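PDB 6P0F: GTPase subunit of restriction endonuclease from Thermococcus gammatolerans, which probably recognises modified DNA through its N-terminal YTH-like domain, as the GTP-hydrolysing subunit of an McrBC-type restriction endonuclease. Local coordinates for residues N3-I8 with E161-V166. Residues are numbered along the deposited sequence; the frame is centred on the assembly and turned at random.
Sequences NQLFII and ERMSGV. With SO4 (sulfate ion), chain C.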
loop_
_atom_site.group_PDB
_atom_site.type_symbol
_atom_site.label_atom_id
_atom_site.label_comp_id
_atom_site.label_asym_id
_atom_site.label_seq_id
_atom_site.Cartn_x
_atom_site.Cartn_y
_atom_site.Cartn_z
ATOM N N ASN A 3 -6.517 4.623 -14.547
ATOM C CA ASN A 3 -6.317 4.329 -13.137
ATOM C C ASN A 3 -5.202 5.215 -12.602
ATOM O O ASN A 3 -4.602 6.016 -13.324
ATOM C CB ASN A 3 -5.999 2.852 -12.927
ATOM C CG ASN A 3 -5.106 2.295 -14.013
ATOM O OD1 ASN A 3 -4.024 2.822 -14.258
ATOM N ND2 ASN A 3 -5.562 1.236 -14.692
ATOM N N GLN A 4 -4.968 5.097 -11.304
ATOM C CA GLN A 4 -4.054 5.961 -10.591
ATOM C C GLN A 4 -2.923 5.140 -9.988
ATOM O O GLN A 4 -3.049 3.944 -9.746
ATOM C CB GLN A 4 -4.800 6.744 -9.516
ATOM C CG GLN A 4 -5.906 7.618 -10.099
ATOM C CD GLN A 4 -6.806 8.230 -9.071
ATOM O OE1 GLN A 4 -7.050 9.439 -9.092
ATOM N NE2 GLN A 4 -7.317 7.411 -8.152
ATOM N N LEU A 5 -1.798 5.813 -9.767
ATOM C CA LEU A 5 -0.631 5.228 -9.130
ATOM C C LEU A 5 -0.313 6.053 -7.893
ATOM O O LEU A 5 -0.175 7.282 -7.976
ATOM C CB LEU A 5 0.569 5.186 -10.073
ATOM C CG LEU A 5 1.929 4.778 -9.497
ATOM C CD1 LEU A 5 1.795 3.336 -8.940
ATOM C CD2 LEU A 5 3.031 4.896 -10.546
ATOM N N PHE A 6 -0.230 5.387 -6.739
ATOM C CA PHE A 6 0.095 6.017 -5.473
ATOM C C PHE A 6 1.388 5.437 -4.918
ATOM O O PHE A 6 1.746 4.296 -5.224
ATOM C CB PHE A 6 -1.026 5.814 -4.456
ATOM C CG PHE A 6 -2.324 6.381 -4.892
ATOM C CD1 PHE A 6 -2.594 7.727 -4.723
ATOM C CD2 PHE A 6 -3.272 5.580 -5.507
ATOM C CE1 PHE A 6 -3.795 8.271 -5.144
ATOM C CE2 PHE A 6 -4.490 6.124 -5.910
ATOM C CZ PHE A 6 -4.728 7.492 -5.747
ATOM N N ILE A 7 2.096 6.251 -4.124
ATOM C CA ILE A 7 3.268 5.813 -3.366
ATOM C C ILE A 7 2.943 5.926 -1.885
ATOM O O ILE A 7 2.500 6.981 -1.409
ATOM C CB ILE A 7 4.520 6.643 -3.687
ATOM C CG1 ILE A 7 4.944 6.437 -5.127
ATOM C CG2 ILE A 7 5.660 6.287 -2.722
ATOM C CD1 ILE A 7 5.876 7.541 -5.608
ATOM N N ILE A 8 3.148 4.840 -1.148
ATOM C CA ILE A 8 2.964 4.852 0.299
ATOM C C ILE A 8 4.281 4.476 0.938
ATOM O O ILE A 8 4.848 3.418 0.670
ATOM C CB ILE A 8 1.830 3.923 0.727
ATOM C CG1 ILE A 8 0.511 4.462 0.183
ATOM C CG2 ILE A 8 1.778 3.808 2.262
ATOM C CD1 ILE A 8 -0.664 3.482 0.417
ATOM N N GLU A 161 1.544 12.358 -16.139
ATOM C CA GLU A 161 2.664 12.605 -17.037
ATOM C C GLU A 161 3.911 11.857 -16.585
ATOM O O GLU A 161 4.764 11.510 -17.419
ATOM C CB GLU A 161 2.892 14.112 -17.146
ATOM C CG GLU A 161 3.009 14.849 -15.824
ATOM C CD GLU A 161 1.678 15.363 -15.279
ATOM O OE1 GLU A 161 0.620 14.789 -15.637
ATOM O OE2 GLU A 161 1.703 16.331 -14.475
ATOM N N ARG A 162 4.019 11.561 -15.284
ATOM C CA ARG A 162 5.084 10.694 -14.808
ATOM C C ARG A 162 4.720 9.222 -14.872
ATOM O O ARG A 162 5.574 8.383 -15.191
ATOM C CB ARG A 162 5.411 10.945 -13.342
ATOM C CG ARG A 162 5.901 12.177 -12.995
ATOM C CD ARG A 162 6.224 12.081 -11.527
ATOM N NE ARG A 162 6.473 13.420 -11.144
ATOM C CZ ARG A 162 7.666 13.986 -11.205
ATOM N NH1 ARG A 162 8.708 13.280 -11.627
ATOM N NH2 ARG A 162 7.797 15.233 -10.841
HETATM N N MSE A 163 3.489 8.895 -14.451
HETATM C CA MSE A 163 3.000 7.508 -14.375
HETATM C C MSE A 163 3.112 6.912 -15.762
HETATM O O MSE A 163 3.531 5.761 -15.929
HETATM C CB MSE A 163 1.556 7.444 -13.854
HETATM C CG MSE A 163 0.996 6.072 -13.794
HETATM SE SE MSE A 163 -0.977 6.221 -13.543
HETATM C CE MSE A 163 -1.100 7.635 -12.155
ATOM N N SER A 164 2.795 7.728 -16.770
ATOM C CA SER A 164 2.819 7.241 -18.148
ATOM C C SER A 164 4.180 6.699 -18.546
ATOM O O SER A 164 4.262 5.729 -19.309
ATOM C CB SER A 164 2.435 8.356 -19.099
ATOM O OG SER A 164 2.453 7.940 -20.448
ATOM N N GLY A 165 5.263 7.269 -18.018
ATOM C CA GLY A 165 6.579 6.783 -18.366
ATOM C C GLY A 165 6.862 5.387 -17.885
ATOM O O GLY A 165 7.700 4.691 -18.465
ATOM N N VAL A 166 6.171 4.927 -16.828
ATOM C CA VAL A 166 6.422 3.622 -16.260
ATOM C C VAL A 166 5.225 2.694 -16.312
ATOM O O VAL A 166 5.307 1.542 -15.876
ATOM C CB VAL A 166 6.921 3.728 -14.799
ATOM C CG1 VAL A 166 8.181 4.583 -14.742
ATOM C CG2 VAL A 166 5.824 4.294 -13.924
HETATM S S SO4 C . 4.459 16.503 -9.469
HETATM O O1 SO4 C . 3.703 15.523 -8.667
HETATM O O2 SO4 C . 5.361 15.746 -10.322
HETATM O O3 SO4 C . 3.565 17.345 -10.276
HETATM O O4 SO4 C . 5.193 17.428 -8.637
#
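Leu5 and Met163, a selenomethionine, run alongside each other, pointing opposite ways, where the beginning of strand 5-11 meets the first turn of helix 160-174, a worked example of one long flexible side chain closing a strand-helix interface. In this YTH-like domain the strand lies between 70-76 and 155-158 in the mixed sheet, and the helix is the last of the chain. With CG anti to the backbone N (chi1 178°), Met163 reaches out from the helix, then bends at its last torsion (chi3 -44°). Its methyl CE thereby lies 3.6 Å from Leu5 CB. Met163 CG follows at 3.8 Å from the same CB, and SE rests 3.6 Å from Asn3 O. Packing is tight here, and Val158 touches both Leu5 and Met163; the 3.1 Å between CE and Leu5 N is short and doubtful. Towards Val166 the fit slackens, Leu5 CD2 standing 4.4 Å from Val166 CG2. On the solvent side, NE and NH2 of partly exposed Arg162 both donate to O2 of a sulfate probably from the crystallisation liquor, NE at 2.7 Å, while NH1 bonds to Leu145 O. The strand-helix chemistry is mostly apolar, implying that van der Waals contact of Met163 with Leu5 and the strand backbone joins helix to sheet, leaving buried Leu5 N without an acceptor.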